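Local coordinates for protein PilX (Neisseria meningitidis, PDB 2OPE) that is a minor type IV pilin, probably modulating the adhesion and aggregation that type IV pili confer on this pathogenic bacterium, at residues N21-F26 / E43-G48; T14-I19 / Y59-H64; K6-Q11 / N52-E57. One frame throughout, in Å; residues are numbered along the deposited sequence.

How the contacts relate
All three contacts use helix 5-28, each at a different level along it. Contact 2 is the most deeply buried, its centre about 4 Å from the centre of the chain, and it is wholly apolar, made by a methionine, an isoleucine and a valine: the helix lies against edge strand 59-65. Contacts 1 and 3, with centres about 11 Å and 13 Å from the chain centre, are only partly buried and bring an aromatic ring into play, with a serine hydroxyl beside it in contact 1 and a glutamine and a lysine stem in contact 3. Contacts 1 and 2 adjoin through Val46, which packs on Val61 and Val63; contacts 2 and 3 are tied by the probable Glu15 OE2 to Asn52 N hydrogen bond.

Contact 1. Residues N21-F26 / E43-G48; sequences NISKQF and ERFVSG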
loop_
_atom_site.group_PDB
_atom_site.type_symbol
_atom_site.label_atom_id
_atom_site.label_comp_id
_atom_site.label_asym_id
_atom_site.label_seq_id
_atom_site.Cartn_x
_atom_site.Cartn_y
_atom_site.Cartn_z
ATOM N N ASN A 21 -6.451 -7.418 -2.120
ATOM C CA ASN A 21 -7.543 -8.320 -2.446
ATOM C C ASN A 21 -7.957 -9.182 -1.245
ATOM O O ASN A 21 -9.141 -9.442 -1.038
ATOM C CB ASN A 21 -7.198 -9.184 -3.667
ATOM C CG ASN A 21 -7.290 -8.417 -4.936
ATOM O OD1 ASN A 21 -7.955 -7.392 -4.980
ATOM N ND2 ASN A 21 -6.661 -8.912 -6.002
ATOM N N ILE A 22 -6.984 -9.618 -0.456
ATOM C CA ILE A 22 -7.299 -10.354 0.740
ATOM C C ILE A 22 -7.952 -9.466 1.805
ATOM O O ILE A 22 -8.800 -9.935 2.547
ATOM C CB ILE A 22 -6.038 -10.938 1.334
ATOM C CG1 ILE A 22 -5.417 -11.974 0.373
ATOM C CG2 ILE A 22 -6.313 -11.553 2.741
ATOM C CD1 ILE A 22 -4.187 -12.612 0.984
ATOM N N SER A 23 -7.494 -8.210 1.928
ATOM C CA SER A 23 -8.107 -7.269 2.815
ATOM C C SER A 23 -9.574 -7.056 2.472
ATOM O O SER A 23 -10.436 -7.047 3.346
ATOM C CB SER A 23 -7.360 -5.921 2.775
ATOM O OG SER A 23 -6.010 -6.090 3.239
ATOM N N LYS A 24 -9.850 -6.860 1.195
ATOM C CA LYS A 24 -11.202 -6.567 0.768
ATOM C C LYS A 24 -12.134 -7.781 1.024
ATOM O O LYS A 24 -13.228 -7.648 1.544
ATOM C CB LYS A 24 -11.153 -6.166 -0.705
ATOM C CG LYS A 24 -12.430 -6.401 -1.531
ATOM C CD LYS A 24 -12.275 -5.923 -2.993
ATOM C CE LYS A 24 -13.655 -5.747 -3.745
ATOM N NZ LYS A 24 -13.514 -4.918 -5.026
ATOM N N GLN A 25 -11.666 -8.974 0.685
ATOM C CA GLN A 25 -12.537 -10.144 0.576
ATOM C C GLN A 25 -12.629 -10.894 1.921
ATOM O O GLN A 25 -13.580 -11.612 2.155
ATOM C CB GLN A 25 -11.970 -11.092 -0.481
ATOM C CG GLN A 25 -11.957 -10.518 -1.874
ATOM C CD GLN A 25 -13.371 -10.119 -2.380
ATOM O OE1 GLN A 25 -14.385 -10.742 -2.051
ATOM N NE2 GLN A 25 -13.421 -9.064 -3.151
ATOM N N PHE A 26 -11.616 -10.727 2.778
ATOM C CA PHE A 26 -11.596 -11.385 4.064
ATOM C C PHE A 26 -11.757 -10.416 5.224
ATOM O O PHE A 26 -12.155 -10.826 6.293
ATOM C CB PHE A 26 -10.327 -12.273 4.237
ATOM C CG PHE A 26 -10.329 -13.481 3.305
ATOM C CD1 PHE A 26 -10.921 -14.690 3.695
ATOM C CD2 PHE A 26 -9.814 -13.397 2.020
ATOM C CE1 PHE A 26 -10.951 -15.771 2.840
ATOM C CE2 PHE A 26 -9.837 -14.502 1.170
ATOM C CZ PHE A 26 -10.382 -15.671 1.581
ATOM N N GLU A 43 -4.877 -3.228 10.085
ATOM C CA GLU A 43 -3.554 -2.829 10.586
ATOM C C GLU A 43 -2.690 -4.025 10.993
ATOM O O GLU A 43 -1.510 -4.066 10.685
ATOM C CB GLU A 43 -3.698 -1.778 11.728
ATOM C CG GLU A 43 -4.354 -0.447 11.256
ATOM C CD GLU A 43 -4.662 0.532 12.390
ATOM O OE1 GLU A 43 -4.666 0.135 13.574
ATOM O OE2 GLU A 43 -4.902 1.725 12.104
ATOM N N ARG A 44 -3.255 -4.987 11.705
ATOM C CA ARG A 44 -2.506 -6.200 12.066
ATOM C C ARG A 44 -2.184 -7.029 10.851
ATOM O O ARG A 44 -1.089 -7.543 10.726
ATOM C CB ARG A 44 -3.312 -7.066 13.029
ATOM C CG ARG A 44 -2.821 -6.996 14.426
ATOM C CD ARG A 44 -3.717 -7.764 15.348
ATOM N NE ARG A 44 -5.039 -7.157 15.367
ATOM C CZ ARG A 44 -5.458 -6.368 16.345
ATOM N NH1 ARG A 44 -6.690 -5.853 16.301
ATOM N NH2 ARG A 44 -4.648 -6.116 17.381
ATOM N N PHE A 45 -3.162 -7.204 9.969
ATOM C CA PHE A 45 -2.974 -8.084 8.839
ATOM C C PHE A 45 -1.885 -7.526 7.934
ATOM O O PHE A 45 -0.916 -8.197 7.628
ATOM C CB PHE A 45 -4.250 -8.290 8.012
ATOM C CG PHE A 45 -3.975 -9.038 6.737
ATOM C CD1 PHE A 45 -4.178 -8.438 5.480
ATOM C CD2 PHE A 45 -3.372 -10.274 6.789
ATOM C CE1 PHE A 45 -3.870 -9.127 4.312
ATOM C CE2 PHE A 45 -3.058 -10.962 5.625
ATOM C CZ PHE A 45 -3.305 -10.388 4.385
ATOM N N VAL A 46 -2.068 -6.288 7.510
ATOM C CA VAL A 46 -1.107 -5.615 6.623
ATOM C C VAL A 46 0.293 -5.538 7.187
ATOM O O VAL A 46 1.273 -5.821 6.488
ATOM C CB VAL A 46 -1.567 -4.185 6.295
ATOM C CG1 VAL A 46 -0.430 -3.398 5.553
ATOM C CG2 VAL A 46 -2.924 -4.233 5.482
ATOM N N SER A 47 0.396 -5.156 8.454
ATOM C CA SER A 47 1.715 -4.956 9.028
ATOM C C SER A 47 2.384 -6.279 9.312
ATOM O O SER A 47 3.587 -6.358 9.400
ATOM C CB SER A 47 1.662 -4.085 10.299
ATOM O OG SER A 47 1.112 -4.801 11.389
ATOM N N GLY A 48 1.606 -7.336 9.453
ATOM C CA GLY A 48 2.230 -8.629 9.720
ATOM C C GLY A 48 2.367 -9.524 8.486
ATOM O O GLY A 48 2.772 -10.653 8.599
#
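Ile22 turns its beta branch onto the outer end of the Phe45 ring, its CG2 methyl coming within 3.6 Å of Phe45 CZ. CG2 stands anti to the backbone N of Ile22 (the chi1 of CG1 being -64°), while CG1 carries CD1 past the same end of the ring, 4.2 Å from Phe45 CZ. The methyl arrives obliquely, and the two side chains cross at about a right angle. One residue on, Ser23 meets the ring from another direction: its OG lies at the edge, near the ring plane, 3.7 Å from Phe45 CD1. The same oxygen is 4.2 Å from Val46 CG2, so it faces both the aromatic edge and a valine methyl. Its hydrogen-bonding partner is the backbone O of Ile19, one turn earlier on its own helix. Phe45 can bridge the gap because its CG is anti to the backbone N (chi1 171°), extending the ring across to helix 5-28, where it also touches Ile27. The segment axes run nearly antiparallel, at 156°, and are 11.0 Å apart, a wide spacing that this one ring spans. Strand 74-80 adds Tyr74, which touches Ser23, and Leu76, which touches Val46. Cohesion here therefore rests on van der Waals packing, with the buried serine hydroxyl satisfied within its own helix, leaving its edgewise approach to Phe45 a packing contact.

Contact 2. Residues T14-I19 / Y59-H64; sequences TEMVGI and YNVSVH
Val61 points its isopropyl group at helix 5-28 and sets it against Met16 and Ile19. Its CG2 is the methyl nearest Met16, 4.0 Å from the CG methylene, while Val61 CG1 lies between Met16 CG and Ile19 CD1, about 4.3 Å from each. Met16 and Val61 cross obliquely; the closest approach is to the CG methylene, with SD only slightly farther from CG2. A chi1 of -70° sets Met16 CG against the valine, and the chain runs straight to SD before bending at CE, with chi3 61°; the side chain also packs on Leu76, Val90 and Met92 of strands 74-80 and 89-93. Ile19, three residues later on the same face of the helix, reaches Val61 with the end of its longer branch, CD1. The nearest backbone approach is 7.8 Å, from Met16 CA to Val61 CA, and the gap is filled from both sides by these side chains. On strand 59-65 the next residue, Ser62, points away from the helix, where its OG shares a 2.6 Å hydrogen bond with His64 NE2. Val46 of helix 35-48 touches both Ile19 and Val61, joining a third element to the cluster. A long N-terminal helix laid across an antiparallel sheet is the core architecture of the globular domain of type IV pilins, and this contact joins the helix to the sheet's first strand.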
loop_
_atom_site.group_PDB
_atom_site.type_symbol
_atom_site.label_atom_id
_atom_site.label_comp_id
_atom_site.label_asym_id
_atom_site.label_seq_id
_atom_site.Cartn_x
_atom_site.Cartn_y
_atom_site.Cartn_z
ATOM N N THR A 14 2.490 -5.704 -7.403
ATOM C CA THR A 14 1.783 -6.972 -7.441
ATOM C C THR A 14 1.554 -7.589 -6.054
ATOM O O THR A 14 0.536 -8.218 -5.824
ATOM C CB THR A 14 2.527 -7.958 -8.381
ATOM O OG1 THR A 14 2.539 -7.380 -9.679
ATOM C CG2 THR A 14 1.841 -9.345 -8.469
ATOM N N GLU A 15 2.480 -7.389 -5.128
ATOM C CA GLU A 15 2.268 -7.891 -3.769
ATOM C C GLU A 15 1.153 -7.084 -3.127
ATOM O O GLU A 15 0.326 -7.622 -2.375
ATOM C CB GLU A 15 3.542 -7.779 -2.918
ATOM C CG GLU A 15 4.636 -8.732 -3.349
ATOM C CD GLU A 15 4.569 -10.079 -2.677
ATOM O OE1 GLU A 15 3.661 -10.330 -1.894
ATOM O OE2 GLU A 15 5.445 -10.898 -2.907
ATOM N N MET A 16 1.130 -5.787 -3.408
ATOM C CA MET A 16 0.201 -4.905 -2.698
ATOM C C MET A 16 -1.177 -5.176 -3.195
ATOM O O MET A 16 -2.084 -5.181 -2.396
ATOM C CB MET A 16 0.583 -3.423 -2.798
ATOM C CG MET A 16 1.830 -3.149 -1.992
ATOM S SD MET A 16 2.426 -1.502 -2.206
ATOM C CE MET A 16 1.068 -0.404 -1.610
ATOM N N VAL A 17 -1.312 -5.445 -4.503
ATOM C CA VAL A 17 -2.606 -5.880 -5.053
ATOM C C VAL A 17 -3.108 -7.132 -4.345
ATOM O O VAL A 17 -4.244 -7.197 -3.955
ATOM C CB VAL A 17 -2.562 -6.193 -6.535
ATOM C CG1 VAL A 17 -3.911 -6.755 -6.958
ATOM C CG2 VAL A 17 -2.266 -4.959 -7.311
ATOM N N GLY A 18 -2.230 -8.117 -4.185
ATOM C CA GLY A 18 -2.513 -9.338 -3.406
ATOM C C GLY A 18 -2.991 -9.060 -1.988
ATOM O O GLY A 18 -3.972 -9.608 -1.558
ATOM N N ILE A 19 -2.266 -8.211 -1.268
ATOM C CA ILE A 19 -2.666 -7.738 0.065
ATOM C C ILE A 19 -4.019 -7.002 0.069
ATOM O O ILE A 19 -4.878 -7.277 0.909
ATOM C CB ILE A 19 -1.512 -6.860 0.679
ATOM C CG1 ILE A 19 -0.233 -7.709 0.821
ATOM C CG2 ILE A 19 -1.903 -6.231 2.017
ATOM C CD1 ILE A 19 1.033 -6.882 1.083
ATOM N N TYR A 59 11.232 -3.353 1.154
ATOM C CA TYR A 59 10.078 -2.466 1.279
ATOM C C TYR A 59 9.291 -2.671 2.555
ATOM O O TYR A 59 9.217 -3.781 3.050
ATOM C CB TYR A 59 9.137 -2.684 0.108
ATOM C CG TYR A 59 9.781 -2.340 -1.175
ATOM C CD1 TYR A 59 10.311 -3.336 -2.016
ATOM C CD2 TYR A 59 9.887 -1.020 -1.570
ATOM C CE1 TYR A 59 10.912 -3.024 -3.216
ATOM C CE2 TYR A 59 10.485 -0.701 -2.759
ATOM C CZ TYR A 59 11.005 -1.709 -3.575
ATOM O OH TYR A 59 11.596 -1.343 -4.759
ATOM N N ASN A 60 8.710 -1.586 3.075
ATOM C CA ASN A 60 7.644 -1.670 4.095
ATOM C C ASN A 60 6.248 -1.350 3.533
ATOM O O ASN A 60 6.077 -0.423 2.762
ATOM C CB ASN A 60 7.959 -0.785 5.291
ATOM C CG ASN A 60 9.193 -1.261 6.050
ATOM O OD1 ASN A 60 9.353 -2.450 6.335
ATOM N ND2 ASN A 60 10.091 -0.349 6.322
ATOM N N VAL A 61 5.254 -2.148 3.892
ATOM C CA VAL A 61 3.895 -1.862 3.468
ATOM C C VAL A 61 3.011 -1.481 4.680
ATOM O O VAL A 61 3.057 -2.125 5.739
ATOM C CB VAL A 61 3.332 -3.043 2.619
ATOM C CG1 VAL A 61 1.874 -2.849 2.306
ATOM C CG2 VAL A 61 4.132 -3.169 1.328
ATOM N N SER A 62 2.230 -0.402 4.547
ATOM C CA SER A 62 1.372 0.022 5.667
ATOM C C SER A 62 0.017 0.436 5.110
ATOM O O SER A 62 -0.061 0.717 3.919
ATOM C CB SER A 62 2.033 1.159 6.438
ATOM O OG SER A 62 2.441 2.182 5.529
ATOM N N VAL A 63 -1.018 0.471 5.965
ATOM C CA VAL A 63 -2.423 0.796 5.589
ATOM C C VAL A 63 -2.841 2.104 6.322
ATOM O O VAL A 63 -2.432 2.381 7.468
ATOM C CB VAL A 63 -3.412 -0.414 5.915
ATOM C CG1 VAL A 63 -3.392 -0.738 7.422
ATOM C CG2 VAL A 63 -4.803 -0.160 5.498
ATOM N N HIS A 64 -3.611 2.943 5.649
ATOM C CA HIS A 64 -3.857 4.285 6.161
ATOM C C HIS A 64 -5.316 4.646 6.004
ATOM O O HIS A 64 -5.980 4.156 5.116
ATOM C CB HIS A 64 -2.912 5.279 5.447
ATOM C CG HIS A 64 -1.460 4.894 5.562
ATOM N ND1 HIS A 64 -0.632 5.381 6.556
ATOM C CD2 HIS A 64 -0.715 3.996 4.853
ATOM C CE1 HIS A 64 0.569 4.835 6.428
ATOM N NE2 HIS A 64 0.549 3.993 5.403
#

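Contact 3. Residues K6-Q11 / N52-E57; sequences KGYQSQ and NPKIAE
Ile55 drives its CD1 methyl into the angle between Tyr8 and Gln11, which lie about one turn apart on helix 5-28. This is the close-packed part: CD1 is 3.5 Å from Gln11 CB and 3.5 Å from Gln11 OE1, so the methyl rests against both the base and the amide end of the glutamine. The isoleucine branch slants across the extended glutamine chain. The same methyl stands at the edge of the Tyr8 ring, near its plane, 3.9 Å from CD1 of the tyrosine. Both torsions of Ile55 bring it there: with chi1 -50° and chi2 -49° the longer branch folds over toward the helix, though the side chain leaves its backbone in another direction. Toward the surface the contact slackens. Lys54 only brushes the tyrosine, its CE lying at the ring edge 4.4 Å from Tyr8 OH, and the residue is exposed. The ring also takes part in a cation-pi interaction with Lys58. Asn52, at the N-cap, starts the short helix 53-56 with a weak 2.8 Å capping bond from Lys54 N to its OD1, and its own backbone N is held by Glu15 OE2 of helix 5-28. Helix 53-56 leans on the early turns of the long helix, following helix 35-48 in the chain and leading into strand 59-65; Gln9, pointing away, donates from NE2 to Ser89 O and packs on Lys100 of strand 98-101.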
loop_
_atom_site.group_PDB
_atom_site.type_symbol
_atom_site.label_atom_id
_atom_site.label_comp_id
_atom_site.label_asym_id
_atom_site.label_seq_id
_atom_site.Cartn_x
_atom_site.Cartn_y
_atom_site.Cartn_z
ATOM N N LYS A 6 13.257 -0.937 -10.844
ATOM C CA LYS A 6 11.958 -0.895 -11.537
ATOM C C LYS A 6 11.235 -2.210 -11.482
ATOM O O LYS A 6 10.042 -2.227 -11.272
ATOM C CB LYS A 6 12.101 -0.510 -13.015
ATOM C CG LYS A 6 12.323 0.950 -13.265
ATOM C CD LYS A 6 12.459 1.261 -14.748
ATOM C CE LYS A 6 12.752 2.780 -14.950
ATOM N NZ LYS A 6 13.260 3.140 -16.333
ATOM N N GLY A 7 11.951 -3.301 -11.703
ATOM C CA GLY A 7 11.403 -4.630 -11.523
ATOM C C GLY A 7 10.947 -4.808 -10.069
ATOM O O GLY A 7 9.885 -5.368 -9.817
ATOM N N TYR A 8 11.737 -4.327 -9.105
ATOM C CA TYR A 8 11.358 -4.463 -7.691
ATOM C C TYR A 8 10.067 -3.683 -7.349
ATOM O O TYR A 8 9.226 -4.153 -6.590
ATOM C CB TYR A 8 12.509 -4.073 -6.763
ATOM C CG TYR A 8 13.627 -5.108 -6.687
ATOM C CD1 TYR A 8 13.372 -6.410 -6.308
ATOM C CD2 TYR A 8 14.945 -4.767 -6.971
ATOM C CE1 TYR A 8 14.385 -7.362 -6.232
ATOM C CE2 TYR A 8 15.968 -5.709 -6.909
ATOM C CZ TYR A 8 15.678 -7.010 -6.529
ATOM O OH TYR A 8 16.698 -7.968 -6.443
ATOM N N GLN A 9 9.917 -2.501 -7.934
ATOM C CA GLN A 9 8.723 -1.711 -7.772
ATOM C C GLN A 9 7.487 -2.399 -8.402
ATOM O O GLN A 9 6.333 -2.231 -7.918
ATOM C CB GLN A 9 8.938 -0.350 -8.417
ATOM C CG GLN A 9 7.784 0.611 -8.181
ATOM C CD GLN A 9 7.700 1.703 -9.226
ATOM O OE1 GLN A 9 7.894 1.459 -10.420
ATOM N NE2 GLN A 9 7.379 2.917 -8.780
ATOM N N SER A 10 7.716 -3.144 -9.493
ATOM C CA SER A 10 6.639 -3.937 -10.079
ATOM C C SER A 10 6.207 -5.050 -9.134
ATOM O O SER A 10 5.023 -5.197 -8.842
ATOM C CB SER A 10 7.014 -4.499 -11.446
ATOM O OG SER A 10 7.203 -3.455 -12.397
ATOM N N GLN A 11 7.149 -5.837 -8.635
ATOM C CA GLN A 11 6.744 -6.920 -7.741
ATOM C C GLN A 11 6.039 -6.371 -6.510
ATOM O O GLN A 11 5.092 -6.966 -6.038
ATOM C CB GLN A 11 7.935 -7.798 -7.344
ATOM C CG GLN A 11 8.753 -8.262 -8.543
ATOM C CD GLN A 11 9.881 -9.195 -8.149
ATOM O OE1 GLN A 11 9.748 -9.997 -7.208
ATOM N NE2 GLN A 11 10.988 -9.103 -8.861
ATOM N N ASN A 52 6.882 -11.932 -0.619
ATOM C CA ASN A 52 8.036 -12.588 -1.193
ATOM C C ASN A 52 9.287 -12.018 -0.532
ATOM O O ASN A 52 9.457 -10.803 -0.462
ATOM C CB ASN A 52 8.067 -12.358 -2.705
ATOM C CG ASN A 52 9.292 -12.968 -3.362
ATOM O OD1 ASN A 52 10.402 -12.809 -2.873
ATOM N ND2 ASN A 52 9.092 -13.687 -4.466
ATOM N N PRO A 53 10.159 -12.886 -0.022
ATOM C CA PRO A 53 11.316 -12.377 0.752
ATOM C C PRO A 53 12.253 -11.422 -0.009
ATOM O O PRO A 53 12.768 -10.466 0.586
ATOM C CB PRO A 53 12.038 -13.648 1.259
ATOM C CG PRO A 53 11.457 -14.797 0.464
ATOM C CD PRO A 53 10.115 -14.354 -0.114
ATOM N N LYS A 54 12.459 -11.650 -1.304
ATOM C CA LYS A 54 13.069 -10.616 -2.148
ATOM C C LYS A 54 12.453 -9.224 -1.885
ATOM O O LYS A 54 13.167 -8.254 -1.699
ATOM C CB LYS A 54 13.002 -11.001 -3.639
ATOM C CG LYS A 54 13.980 -12.158 -4.036
ATOM C CD LYS A 54 13.836 -12.672 -5.504
ATOM C CE LYS A 54 14.641 -11.839 -6.570
ATOM N NZ LYS A 54 15.938 -12.456 -7.171
ATOM N N ILE A 55 11.133 -9.124 -1.814
ATOM C CA ILE A 55 10.492 -7.827 -1.661
ATOM C C ILE A 55 10.506 -7.317 -0.208
ATOM O O ILE A 55 10.760 -6.132 0.052
ATOM C CB ILE A 55 9.026 -7.868 -2.268
ATOM C CG1 ILE A 55 9.067 -8.449 -3.681
ATOM C CG2 ILE A 55 8.359 -6.490 -2.276
ATOM C CD1 ILE A 55 10.143 -7.795 -4.574
ATOM N N ALA A 56 10.222 -8.208 0.736
ATOM C CA ALA A 56 10.163 -7.864 2.161
ATOM C C ALA A 56 11.466 -7.302 2.709
ATOM O O ALA A 56 11.461 -6.512 3.644
ATOM C CB ALA A 56 9.722 -9.087 3.007
ATOM N N GLU A 57 12.578 -7.742 2.152
ATOM C CA GLU A 57 13.882 -7.226 2.507
ATOM C C GLU A 57 14.008 -5.734 2.211
ATOM O O GLU A 57 14.769 -5.017 2.874
ATOM C CB GLU A 57 14.915 -7.917 1.636
ATOM C CG GLU A 57 15.689 -8.985 2.305
ATOM C CD GLU A 57 16.667 -9.622 1.346
ATOM O OE1 GLU A 57 17.336 -10.603 1.749
ATOM O OE2 GLU A 57 16.746 -9.145 0.184
#